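Local coordinates for protein haloalkane dehalogenase (Mycobacterium rhodesiae, PDB 4MJ3) that catalyses the hydrolytic removal of halide from haloalkanes, probably releasing the alcohol as other alpha/beta-hydrolase-fold dehalogenases do, at residues N147-T152 against K230-L235; A141-A146 against G236-P241; D2-P7 against D202-A207; G32-H37 against D80-G85. All blocks are in the same frame, centred on the assembly; numbering follows the deposited sequence. Where two conformers were deposited one is given.

Interaction 1 (N147-T152 against K230-L235)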
loop_
_atom_site.group_PDB
_atom_site.type_symbol
_atom_site.label_atom_id
_atom_site.label_comp_id
_atom_site.label_asym_id
_atom_site.label_seq_id
_atom_site.Cartn_x
_atom_site.Cartn_y
_atom_site.Cartn_z
ATOM N N ASN A 147 -0.557 -9.742 2.364
ATOM C CA ASN A 147 -0.198 -9.254 3.694
ATOM C C ASN A 147 -0.914 -7.952 3.992
ATOM O O ASN A 147 -0.288 -6.895 4.222
ATOM C CB ASN A 147 1.315 -9.106 3.844
ATOM C CG ASN A 147 2.045 -10.434 3.763
ATOM O OD1 ASN A 147 1.430 -11.500 3.723
ATOM N ND2 ASN A 147 3.373 -10.363 3.772
ATOM N N THR A 148 -2.237 -8.051 4.002
ATOM C CA THR A 148 -3.087 -6.895 4.219
ATOM C C THR A 148 -4.435 -7.372 4.760
ATOM O O THR A 148 -4.619 -8.568 4.994
ATOM C CB THR A 148 -3.244 -6.084 2.917
ATOM O OG1 THR A 148 -3.873 -4.829 3.214
ATOM C CG2 THR A 148 -4.050 -6.838 1.876
HETATM N N MSE A 149 -5.355 -6.435 4.967
HETATM C CA MSE A 149 -6.736 -6.743 5.409
HETATM C C MSE A 149 -7.587 -5.513 5.258
HETATM O O MSE A 149 -7.090 -4.434 4.910
HETATM C CB MSE A 149 -6.884 -7.182 6.862
HETATM C CG MSE A 149 -7.596 -8.541 6.976
HETATM SE SE MSE A 149 -9.455 -8.906 6.387
HETATM C CE MSE A 149 -10.121 -9.232 8.200
ATOM N N LEU A 150 -8.873 -5.678 5.540
ATOM C CA LEU A 150 -9.824 -4.567 5.599
ATOM C C LEU A 150 -10.558 -4.655 6.928
ATOM O O LEU A 150 -11.643 -5.229 7.001
ATOM C CB LEU A 150 -10.796 -4.570 4.429
ATOM C CG LEU A 150 -11.834 -3.434 4.380
ATOM C CD1 LEU A 150 -11.207 -2.061 4.572
ATOM C CD2 LEU A 150 -12.626 -3.444 3.090
ATOM N N PRO A 151 -9.954 -4.139 7.997
ATOM C CA PRO A 151 -10.604 -4.272 9.303
ATOM C C PRO A 151 -11.728 -3.274 9.492
ATOM O O PRO A 151 -11.614 -2.116 9.113
ATOM C CB PRO A 151 -9.474 -3.988 10.301
ATOM C CG PRO A 151 -8.400 -3.319 9.519
ATOM C CD PRO A 151 -8.754 -3.292 8.073
ATOM N N THR A 152 -12.784 -3.708 10.152
ATOM C CA THR A 152 -13.907 -2.827 10.458
ATOM C C THR A 152 -13.841 -2.273 11.876
ATOM O O THR A 152 -14.583 -1.359 12.204
ATOM C CB THR A 152 -15.210 -3.613 10.312
ATOM O OG1 THR A 152 -15.153 -4.764 11.156
ATOM C CG2 THR A 152 -15.424 -4.059 8.855
ATOM N N LYS A 230 -19.398 -0.910 5.345
ATOM C CA LYS A 230 -20.053 -0.807 4.050
ATOM C C LYS A 230 -19.157 -1.313 2.932
ATOM O O LYS A 230 -19.606 -2.075 2.043
ATOM C CB LYS A 230 -20.485 0.630 3.757
ATOM C CG LYS A 230 -21.663 1.063 4.615
ATOM N N ALA A 231 -17.894 -0.915 2.962
ATOM C CA ALA A 231 -16.913 -1.428 1.977
ATOM C C ALA A 231 -16.709 -2.944 2.059
ATOM O O ALA A 231 -16.561 -3.623 1.037
ATOM C CB ALA A 231 -15.582 -0.716 2.114
ATOM N N TRP A 232 -16.707 -3.480 3.278
ATOM C CA TRP A 232 -16.558 -4.913 3.483
ATOM C C TRP A 232 -17.749 -5.649 2.874
ATOM O O TRP A 232 -17.591 -6.684 2.208
ATOM C CB TRP A 232 -16.439 -5.201 4.985
ATOM C CG TRP A 232 -16.273 -6.638 5.364
ATOM C CD1 TRP A 232 -17.192 -7.443 5.994
ATOM C CD2 TRP A 232 -15.115 -7.450 5.139
ATOM N NE1 TRP A 232 -16.653 -8.692 6.194
ATOM C CE2 TRP A 232 -15.391 -8.730 5.660
ATOM C CE3 TRP A 232 -13.871 -7.219 4.533
ATOM C CZ2 TRP A 232 -14.443 -9.774 5.615
ATOM C CZ3 TRP A 232 -12.939 -8.261 4.477
ATOM C CH2 TRP A 232 -13.231 -9.511 5.009
ATOM N N ALA A 233 -18.945 -5.130 3.120
ATOM C CA ALA A 233 -20.155 -5.717 2.537
ATOM C C ALA A 233 -20.051 -5.711 1.008
ATOM O O ALA A 233 -20.364 -6.712 0.351
ATOM C CB ALA A 233 -21.401 -4.965 2.992
ATOM N N ALA A 234 -19.584 -4.601 0.441
ATOM C CA ALA A 234 -19.395 -4.520 -1.014
ATOM C C ALA A 234 -18.338 -5.493 -1.534
ATOM O O ALA A 234 -18.524 -6.118 -2.588
ATOM C CB ALA A 234 -19.070 -3.096 -1.442
ATOM N N LEU A 235 -17.236 -5.657 -0.805
ATOM C CA LEU A 235 -16.237 -6.669 -1.165
ATOM C C LEU A 235 -16.797 -8.075 -1.155
ATOM O O LEU A 235 -16.359 -8.932 -1.931
ATOM C CB LEU A 235 -15.043 -6.642 -0.204
ATOM C CG LEU A 235 -13.845 -5.779 -0.510
ATOM C CD1 LEU A 235 -12.775 -6.117 0.527
ATOM C CD2 LEU A 235 -13.320 -6.038 -1.909
#

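Interaction 2 (A141-A146 against G236-P241)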
loop_
_atom_site.group_PDB
_atom_site.type_symbol
_atom_site.label_atom_id
_atom_site.label_comp_id
_atom_site.label_asym_id
_atom_site.label_seq_id
_atom_site.Cartn_x
_atom_site.Cartn_y
_atom_site.Cartn_z
ATOM N N ALA A 141 -10.568 -4.337 -12.340
ATOM C CA ALA A 141 -10.755 -5.564 -13.088
ATOM C C ALA A 141 -10.399 -6.792 -12.240
ATOM O O ALA A 141 -11.042 -7.847 -12.375
ATOM C CB ALA A 141 -9.906 -5.546 -14.355
ATOM N N ARG A 142 -9.349 -6.663 -11.426
ATOM C CA ARG A 142 -8.833 -7.777 -10.604
ATOM C C ARG A 142 -8.168 -7.211 -9.356
ATOM O O ARG A 142 -7.785 -6.035 -9.334
ATOM C CB ARG A 142 -7.790 -8.592 -11.343
ATOM C CG ARG A 142 -8.123 -8.941 -12.787
ATOM C CD ARG A 142 -6.997 -9.714 -13.404
ATOM N NE ARG A 142 -7.158 -9.869 -14.841
ATOM C CZ ARG A 142 -6.790 -8.970 -15.759
ATOM N NH1 ARG A 142 -6.246 -7.789 -15.431
ATOM N NH2 ARG A 142 -7.014 -9.234 -17.035
ATOM N N VAL A 143 -8.025 -8.057 -8.335
ATOM C CA VAL A 143 -7.383 -7.653 -7.078
ATOM C C VAL A 143 -6.423 -8.742 -6.594
ATOM O O VAL A 143 -6.771 -9.929 -6.605
ATOM C CB VAL A 143 -8.436 -7.377 -5.983
ATOM C CG1 VAL A 143 -7.742 -7.020 -4.681
ATOM C CG2 VAL A 143 -9.395 -6.279 -6.423
ATOM N N VAL A 144 -5.215 -8.331 -6.220
ATOM C CA VAL A 144 -4.243 -9.184 -5.537
ATOM C C VAL A 144 -4.024 -8.590 -4.151
ATOM O O VAL A 144 -3.605 -7.439 -4.022
ATOM C CB VAL A 144 -2.904 -9.237 -6.293
ATOM C CG1 VAL A 144 -1.918 -10.128 -5.543
ATOM C CG2 VAL A 144 -3.138 -9.725 -7.696
ATOM N N ALA A 145 -4.332 -9.370 -3.122
ATOM C CA ALA A 145 -4.103 -8.963 -1.739
ATOM C C ALA A 145 -2.927 -9.738 -1.188
ATOM O O ALA A 145 -2.907 -10.971 -1.243
ATOM C CB ALA A 145 -5.344 -9.228 -0.901
ATOM N N ALA A 146 -1.967 -9.031 -0.621
ATOM C CA ALA A 146 -0.774 -9.642 -0.049
ATOM C C ALA A 146 -0.421 -8.989 1.273
ATOM O O ALA A 146 -0.003 -7.826 1.305
ATOM C CB ALA A 146 0.392 -9.503 -1.019
ATOM N N GLY A 236 -17.771 -8.329 -0.281
ATOM C CA GLY A 236 -18.457 -9.613 -0.242
ATOM C C GLY A 236 -19.374 -9.879 -1.424
ATOM O O GLY A 236 -19.922 -10.977 -1.538
ATOM N N ARG A 237 -19.554 -8.874 -2.287
ATOM C CA ARG A 237 -20.283 -9.020 -3.541
ATOM C C ARG A 237 -19.366 -8.892 -4.763
ATOM O O ARG A 237 -19.847 -8.885 -5.884
ATOM C CB ARG A 237 -21.385 -7.961 -3.632
ATOM C CG ARG A 237 -22.370 -8.003 -2.476
ATOM C CD ARG A 237 -23.543 -7.045 -2.693
ATOM N NE ARG A 237 -23.141 -5.646 -2.544
ATOM C CZ ARG A 237 -23.136 -4.954 -1.400
ATOM N NH1 ARG A 237 -23.534 -5.503 -0.251
ATOM N NH2 ARG A 237 -22.741 -3.690 -1.407
ATOM N N PHE A 238 -18.054 -8.776 -4.542
ATOM C CA PHE A 238 -17.089 -8.583 -5.631
ATOM C C PHE A 238 -16.821 -9.934 -6.283
ATOM O O PHE A 238 -16.163 -10.799 -5.696
ATOM C CB PHE A 238 -15.800 -7.948 -5.095
ATOM C CG PHE A 238 -14.813 -7.534 -6.167
ATOM C CD1 PHE A 238 -14.948 -6.319 -6.810
ATOM C CD2 PHE A 238 -13.723 -8.321 -6.456
ATOM C CE1 PHE A 238 -14.034 -5.919 -7.776
ATOM C CE2 PHE A 238 -12.816 -7.948 -7.444
ATOM C CZ PHE A 238 -12.966 -6.740 -8.094
ATOM N N GLU A 239 -17.320 -10.106 -7.505
ATOM C CA GLU A 239 -17.277 -11.376 -8.226
ATOM C C GLU A 239 -16.103 -11.489 -9.189
ATOM O O GLU A 239 -15.854 -12.572 -9.750
ATOM C CB GLU A 239 -18.569 -11.549 -9.026
ATOM C CG GLU A 239 -19.816 -11.586 -8.170
ATOM C CD GLU A 239 -20.025 -12.912 -7.483
ATOM O OE1 GLU A 239 -19.316 -13.889 -7.812
ATOM O OE2 GLU A 239 -20.914 -12.984 -6.616
ATOM N N LYS A 240 -15.402 -10.384 -9.402
ATOM C CA LYS A 240 -14.281 -10.361 -10.321
ATOM C C LYS A 240 -13.055 -11.003 -9.668
ATOM O O LYS A 240 -13.028 -11.214 -8.444
ATOM C CB LYS A 240 -13.997 -8.943 -10.818
ATOM C CG LYS A 240 -14.996 -8.500 -11.879
ATOM C CD LYS A 240 -14.828 -7.052 -12.305
ATOM C CE LYS A 240 -15.366 -6.107 -11.243
ATOM N NZ LYS A 240 -15.271 -4.693 -11.679
ATOM N N PRO A 241 -12.049 -11.341 -10.477
ATOM C CA PRO A 241 -10.929 -12.138 -9.929
ATOM C C PRO A 241 -10.192 -11.523 -8.742
ATOM O O PRO A 241 -9.812 -10.343 -8.762
ATOM C CB PRO A 241 -9.997 -12.301 -11.137
ATOM C CG PRO A 241 -10.914 -12.257 -12.298
ATOM C CD PRO A 241 -11.941 -11.212 -11.943
#

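Interaction 3 (D2-P7 against D202-A207)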
loop_
_atom_site.group_PDB
_atom_site.type_symbol
_atom_site.label_atom_id
_atom_site.label_comp_id
_atom_site.label_asym_id
_atom_site.label_seq_id
_atom_site.Cartn_x
_atom_site.Cartn_y
_atom_site.Cartn_z
ATOM N N ASP A 2 -1.126 22.774 7.141
ATOM C CA ASP A 2 0.263 23.080 6.839
ATOM C C ASP A 2 0.929 21.836 6.280
ATOM O O ASP A 2 0.585 20.723 6.677
ATOM C CB ASP A 2 0.930 23.593 8.111
ATOM C CG ASP A 2 0.327 24.942 8.565
ATOM O OD1 ASP A 2 -0.498 25.541 7.849
ATOM O OD2 ASP A 2 0.710 25.418 9.624
ATOM N N VAL A 3 1.809 22.026 5.294
ATOM C CA VAL A 3 2.320 20.914 4.474
ATOM C C VAL A 3 3.784 21.127 4.149
ATOM O O VAL A 3 4.175 22.217 3.720
ATOM C CB VAL A 3 1.543 20.825 3.145
ATOM C CG1 VAL A 3 2.064 19.690 2.270
ATOM C CG2 VAL A 3 0.048 20.663 3.405
ATOM N N LEU A 4 4.573 20.083 4.332
ATOM C CA LEU A 4 5.968 20.061 3.948
ATOM C C LEU A 4 6.182 19.241 2.680
ATOM O O LEU A 4 5.438 18.297 2.396
ATOM C CB LEU A 4 6.826 19.462 5.087
ATOM C CG LEU A 4 6.898 20.341 6.341
ATOM C CD1 LEU A 4 7.647 19.605 7.453
ATOM C CD2 LEU A 4 7.554 21.668 6.040
ATOM N N ARG A 5 7.240 19.575 1.961
ATOM C CA ARG A 5 7.687 18.805 0.792
ATOM C C ARG A 5 9.152 18.416 0.985
ATOM O O ARG A 5 10.001 19.263 1.264
ATOM C CB ARG A 5 7.558 19.625 -0.482
ATOM C CG ARG A 5 8.003 18.893 -1.746
ATOM C CD ARG A 5 7.616 19.648 -3.007
ATOM N NE ARG A 5 6.164 19.724 -3.161
ATOM C CZ ARG A 5 5.529 20.422 -4.107
ATOM N NH1 ARG A 5 6.207 21.081 -5.054
ATOM N NH2 ARG A 5 4.205 20.403 -4.141
ATOM N N THR A 6 9.443 17.127 0.836
ATOM C CA THR A 6 10.791 16.609 1.065
ATOM C C THR A 6 11.684 17.130 -0.046
ATOM O O THR A 6 11.303 17.043 -1.212
ATOM C CB THR A 6 10.815 15.057 1.062
ATOM O OG1 THR A 6 9.906 14.573 2.061
ATOM C CG2 THR A 6 12.195 14.551 1.373
ATOM N N PRO A 7 12.823 17.725 0.300
ATOM C CA PRO A 7 13.698 18.214 -0.788
ATOM C C PRO A 7 14.118 17.129 -1.778
ATOM O O PRO A 7 14.413 16.008 -1.376
ATOM C CB PRO A 7 14.919 18.749 -0.044
ATOM C CG PRO A 7 14.427 19.055 1.325
ATOM C CD PRO A 7 13.340 18.070 1.622
ATOM N N ASP A 202 13.728 14.731 8.975
ATOM C CA ASP A 202 13.590 14.780 10.411
ATOM C C ASP A 202 12.146 14.496 10.810
ATOM O O ASP A 202 11.306 14.243 9.954
ATOM C CB ASP A 202 14.088 16.138 10.963
ATOM C CG ASP A 202 13.297 17.310 10.441
ATOM O OD1 ASP A 202 12.066 17.235 10.381
ATOM O OD2 ASP A 202 13.909 18.337 10.097
ATOM N N ALA A 203 11.865 14.562 12.104
ATOM C CA ALA A 203 10.565 14.173 12.639
ATOM C C ALA A 203 9.412 15.026 12.139
ATOM O O ALA A 203 8.281 14.559 12.120
ATOM C CB ALA A 203 10.597 14.173 14.162
ATOM N N SER A 204 9.693 16.255 11.687
ATOM C CA SER A 204 8.621 17.152 11.229
ATOM C C SER A 204 7.924 16.615 9.977
ATOM O O SER A 204 6.769 16.974 9.718
ATOM C CB SER A 204 9.146 18.561 10.964
ATOM O OG SER A 204 9.985 18.579 9.840
ATOM N N TYR A 205 8.608 15.739 9.242
ATOM C CA TYR A 205 8.089 15.112 8.040
ATOM C C TYR A 205 7.349 13.787 8.313
ATOM O O TYR A 205 6.879 13.153 7.366
ATOM C CB TYR A 205 9.221 14.816 7.051
ATOM C CG TYR A 205 9.907 16.019 6.485
ATOM C CD1 TYR A 205 10.897 16.673 7.207
ATOM C CD2 TYR A 205 9.556 16.523 5.251
ATOM C CE1 TYR A 205 11.537 17.787 6.683
ATOM C CE2 TYR A 205 10.201 17.628 4.706
ATOM C CZ TYR A 205 11.187 18.247 5.426
ATOM O OH TYR A 205 11.821 19.368 4.908
ATOM N N GLN A 206 7.261 13.370 9.574
ATOM C CA GLN A 206 6.817 12.011 9.899
ATOM C C GLN A 206 5.436 11.916 10.552
ATOM O O GLN A 206 5.104 10.888 11.102
ATOM C CB GLN A 206 7.860 11.323 10.802
ATOM C CG GLN A 206 9.197 11.077 10.130
ATOM C CD GLN A 206 10.148 10.324 11.039
ATOM O OE1 GLN A 206 10.229 10.610 12.237
ATOM N NE2 GLN A 206 10.852 9.351 10.484
ATOM N N ALA A 207 4.641 12.983 10.509
ATOM C CA ALA A 207 3.336 12.960 11.140
ATOM C C ALA A 207 2.451 11.851 10.581
ATOM O O ALA A 207 1.716 11.220 11.340
ATOM C CB ALA A 207 2.649 14.319 11.027
#

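Interaction 4 (G32-H37 against D80-G85)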
loop_
_atom_site.group_PDB
_atom_site.type_symbol
_atom_site.label_atom_id
_atom_site.label_comp_id
_atom_site.label_asym_id
_atom_site.label_seq_id
_atom_site.Cartn_x
_atom_site.Cartn_y
_atom_site.Cartn_z
ATOM N N GLY A 32 -6.828 23.810 0.157
ATOM C CA GLY A 32 -5.541 23.849 -0.561
ATOM C C GLY A 32 -5.342 22.627 -1.445
ATOM O O GLY A 32 -6.296 21.923 -1.764
ATOM N N THR A 33 -4.094 22.400 -1.839
ATOM C CA THR A 33 -3.719 21.352 -2.788
ATOM C C THR A 33 -2.508 20.603 -2.268
ATOM O O THR A 33 -1.658 21.201 -1.624
ATOM C CB THR A 33 -3.327 21.999 -4.127
ATOM O OG1 THR A 33 -4.459 22.707 -4.626
ATOM C CG2 THR A 33 -2.894 20.978 -5.165
ATOM N N LEU A 34 -2.446 19.305 -2.539
ATOM C CA LEU A 34 -1.286 18.487 -2.212
ATOM C C LEU A 34 -0.768 17.815 -3.465
ATOM O O LEU A 34 -1.566 17.356 -4.287
ATOM C CB LEU A 34 -1.656 17.372 -1.228
ATOM C CG LEU A 34 -2.274 17.756 0.097
ATOM C CD1 LEU A 34 -2.956 16.577 0.803
ATOM C CD2 LEU A 34 -1.223 18.335 1.003
ATOM N N ARG A 35 0.543 17.725 -3.602
ATOM C CA ARG A 35 1.140 16.984 -4.688
ATOM C C ARG A 35 1.404 15.553 -4.250
ATOM O O ARG A 35 1.908 15.325 -3.145
ATOM C CB ARG A 35 2.442 17.644 -5.146
ATOM C CG ARG A 35 2.958 17.129 -6.472
ATOM C CD ARG A 35 4.220 17.845 -6.939
ATOM N NE ARG A 35 5.363 17.498 -6.110
ATOM C CZ ARG A 35 6.632 17.746 -6.406
ATOM N NH1 ARG A 35 6.956 18.352 -7.535
ATOM N NH2 ARG A 35 7.592 17.343 -5.584
HETATM N N MSE A 36 1.086 14.602 -5.137
HETATM C CA MSE A 36 1.348 13.180 -4.887
HETATM C C MSE A 36 2.241 12.677 -5.983
HETATM O O MSE A 36 2.066 13.009 -7.162
HETATM C CB MSE A 36 0.060 12.377 -4.832
HETATM C CG MSE A 36 -0.772 12.748 -3.599
HETATM SE SE MSE A 36 -2.526 11.864 -3.537
HETATM C CE MSE A 36 -1.898 10.047 -3.124
ATOM N N HIS A 37 3.215 11.873 -5.585
ATOM C CA HIS A 37 4.163 11.283 -6.497
ATOM C C HIS A 37 3.683 9.908 -6.954
ATOM O O HIS A 37 3.121 9.145 -6.166
ATOM C CB HIS A 37 5.502 11.138 -5.806
ATOM C CG HIS A 37 6.492 10.286 -6.548
ATOM N ND1 HIS A 37 6.872 9.040 -6.105
ATOM C CD2 HIS A 37 7.203 10.513 -7.682
ATOM C CE1 HIS A 37 7.764 8.526 -6.933
ATOM N NE2 HIS A 37 7.968 9.391 -7.914
ATOM N N ASP A 80 2.605 7.047 -4.265
ATOM C CA ASP A 80 2.984 7.317 -2.887
ATOM C C ASP A 80 1.838 7.978 -2.103
ATOM O O ASP A 80 1.312 9.016 -2.489
ATOM C CB ASP A 80 4.198 8.246 -2.803
ATOM C CG ASP A 80 5.497 7.605 -3.278
ATOM O OD1 ASP A 80 5.590 6.350 -3.429
ATOM O OD2 ASP A 80 6.445 8.388 -3.531
ATOM N N LEU A 81 1.486 7.381 -0.985
ATOM C CA LEU A 81 0.480 7.951 -0.083
ATOM C C LEU A 81 0.921 9.330 0.401
ATOM O O LEU A 81 2.095 9.578 0.590
ATOM C CB LEU A 81 0.280 7.031 1.114
ATOM C CG LEU A 81 -0.309 5.639 0.853
ATOM C CD1 LEU A 81 -0.135 4.737 2.061
ATOM C CD2 LEU A 81 -1.763 5.750 0.477
ATOM N N VAL A 82 -0.060 10.189 0.660
ATOM C CA VAL A 82 0.192 11.478 1.295
ATOM C C VAL A 82 0.877 11.168 2.621
ATOM O O VAL A 82 0.433 10.311 3.372
ATOM C CB VAL A 82 -1.124 12.260 1.490
ATOM C CG1 VAL A 82 -0.909 13.501 2.335
ATOM C CG2 VAL A 82 -1.714 12.656 0.131
ATOM N N GLY A 83 1.945 11.909 2.921
ATOM C CA GLY A 83 2.744 11.652 4.111
ATOM C C GLY A 83 3.984 10.802 3.855
ATOM O O GLY A 83 4.801 10.645 4.773
ATOM N N PHE A 84 4.144 10.275 2.633
ATOM C CA PHE A 84 5.162 9.239 2.354
ATOM C C PHE A 84 5.891 9.472 1.046
ATOM O O PHE A 84 5.401 10.192 0.173
ATOM C CB PHE A 84 4.473 7.855 2.362
ATOM C CG PHE A 84 3.864 7.530 3.691
ATOM C CD1 PHE A 84 2.596 7.987 4.006
ATOM C CD2 PHE A 84 4.610 6.876 4.676
ATOM C CE1 PHE A 84 2.069 7.797 5.269
ATOM C CE2 PHE A 84 4.074 6.678 5.945
ATOM C CZ PHE A 84 2.800 7.124 6.222
ATOM N N GLY A 85 7.066 8.881 0.922
ATOM C CA GLY A 85 7.766 8.865 -0.339
ATOM C C GLY A 85 8.059 10.267 -0.819
ATOM O O GLY A 85 8.567 11.086 -0.055
#

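Interaction 1 (N147-T152 against K230-L235)
Leu150 and Trp232 bring the two backbones to their closest approach, 7.1 Å between their CA atoms, where the irregular chain of 147-152 runs past one side of the helical turns 230-235. No hydrogen bond links the segments, so side chains do the joining. Leu150 sends its branch to the helix, CG lying opposite the backbone N (chi1 -179°): CD2 packs 3.7 Å from Leu235 CD1 and 4.1 Å from Ala231 CB. Lower on the same residue, Leu150 CB lies 4.1 Å from Trp232 CE3, while its carbonyl O approaches that carbon at a slant. Thr152 CG2 meets Trp232 CB at 4.2 Å, the two side chains crossing at about a right angle; the hydroxyl of Thr152 is instead bonded to Asp154. The selenium of Met149, a selenomethionine, makes an oblique Met-aromatic contact, SE 4.0 Å from Trp232 CZ3, although a second conformer makes this part of the contact less certain. Trp232 also stacks on His263 and touches Val259 and Leu260 of helix 256-263. Helix 124-135 borders the contact too, through Leu127, Arg131 and Val133, so the chain leaving strand 140-145 is held against helix 225-235 with these two helices around it.

Interaction 2 (A141-A146 against G236-P241)
Val143 holds CG1 anti to its backbone N (chi1 178°), which leaves CG2 beside that N, and Phe238 swings its ring anti to its own N (chi1 -172°); together these torsions bring Val143 CG2 to 3.9 Å from Phe238 CE2, at an oblique approach to the ring. The polar link is made by backbone. Val143 N donates to Pro241 O at 2.9 Å, an N-H···O angle of 153°, with the donor in the carbonyl plane. The same oxygen receives a CA-H···O contact from Arg142 CA at 3.3 Å, so two neighbouring residues meet one acceptor. Where the chain turns a corner, Ala141 O rests against two aliphatic carbons, 3.5 Å from Lys240 CB and as far from Pro241 CD. Arg142 CG lies 4.2 Å from Pro241 CB, while its guanidinium runs on to Glu47, Thr118 and Asn301; the ammonium of Lys240 bonds the carbonyls of Pro137 and Phe140. The bond from Val143 to Pro241 adjoins the pairing of Val143 and Ala145 with Leu243. This is where strand 242-244 joins the central sheet of an alpha/beta hydrolase fold, parallel to strand 140-145.

Interaction 3 (D2-P7 against D202-A207)
Leu4 reaches across to Tyr205 and Ser204, its CA 6.8 Å from that of Tyr205. At its base, Leu4 CB lies 3.9 Å from Tyr205 CE2 and almost as near to CD2. CG, placed beside the backbone N (chi1 -68°), carries the chain onward over the ring. At the tip, CD1 stands above the centre of the Tyr205 ring, 4.1 Å from the centroid and 3° off the normal, a CH-pi contact over the ring face. The same methyl touches Ser204, with Leu4 CD1 3.5 Å from Ser204 OG. Arg5 O sits at the ring edge, 3.8 Å from Tyr205 CE2, Thr6 OG1 comes obliquely to CD2, and Pro7 CD lies 3.8 Å from Tyr205 OH. An Asx turn shapes 202-207: Asp202 OD1 accepts from Ser204 N at 2.9 Å, and from the Ser204 hydroxyl on its syn side. Strand 3-4, paired with strand 89-90, is thus packed on the loop between helices 190-197 and 207-211. With no hydrogen bond crossing between the segments, this surface contact depends on dispersion and CH-pi packing around one tyrosine ring; the Asp202 carboxylate and Ser204 hydroxyl bond within the loop, Thr6 OG1 with Pro199 and Lys89, and the Arg5 guanidinium with Asp88.

Interaction 4 (G32-H37 against D80-G85)
His37 turns the ND1 edge of its ring to Asp80, ring and carboxylate planes 46° apart. CG of His37 is anti to the backbone N (chi1 168°), which carries the imidazole to the carboxylate; ND1 donates to Asp80 OD2 at 2.7 Å. The bond is somewhat bent, and the donor comes from above the carboxylate plane, while OD2 is tilted modestly out of the plane of the ring. In return Asp80 N donates to His37 O at 2.9 Å, a straighter bond (170° at the hydrogen), so the same two residues are tied twice, once by side chains and once by backbone. Arg86 N adds a second donor to OD2, and Ser59 holds OD1, which together fix the rotation of this buried carboxylate.

Farther back along the strand the contact is apolar. Met36, a selenomethionine bent at its last torsion, sets SE 3.8 Å from Val82 CG2 and brings CE to 3.4 Å from Asp80 O. Leu34 CD1 meets Val82 CG1 at 4.0 Å; both Leu34 and Met36 cross Val82 at about a right angle. Val82 lies in a type II beta turn from Leu81 to Phe84, with Gly83 at the position of positive phi. Strand 33-41 thus holds the loop leaving strand 75-79, its antiparallel neighbour, with helix 98-112 packing on Leu34, Met36, Leu81 and Val82, and strand 22-27 pairing along its other edge.

In the fold
From the N terminus, residues 2-7 open the longest loop, which interaction 3 closes only at 202-207. Interaction 4 lies wholly within it, closing between 32-37 and 80-85 and binding strand 33-41 to the loop after strand 75-79. The two touch, Val3 packing on Leu34 and Arg5 on Arg35. Next comes 141-146, whose partner 236-241 lies beyond 202-207, so interaction 2 crosses interaction 3; interaction 1, lying within interaction 2 with adjoining segments, likewise crosses interaction 3. Interactions 2 and 4 reach the same central sheet from opposite sides of the chain's centre, their centres about 26 Å apart, while interaction 1 fastens helix 225-235 to the loop after strand 140-145.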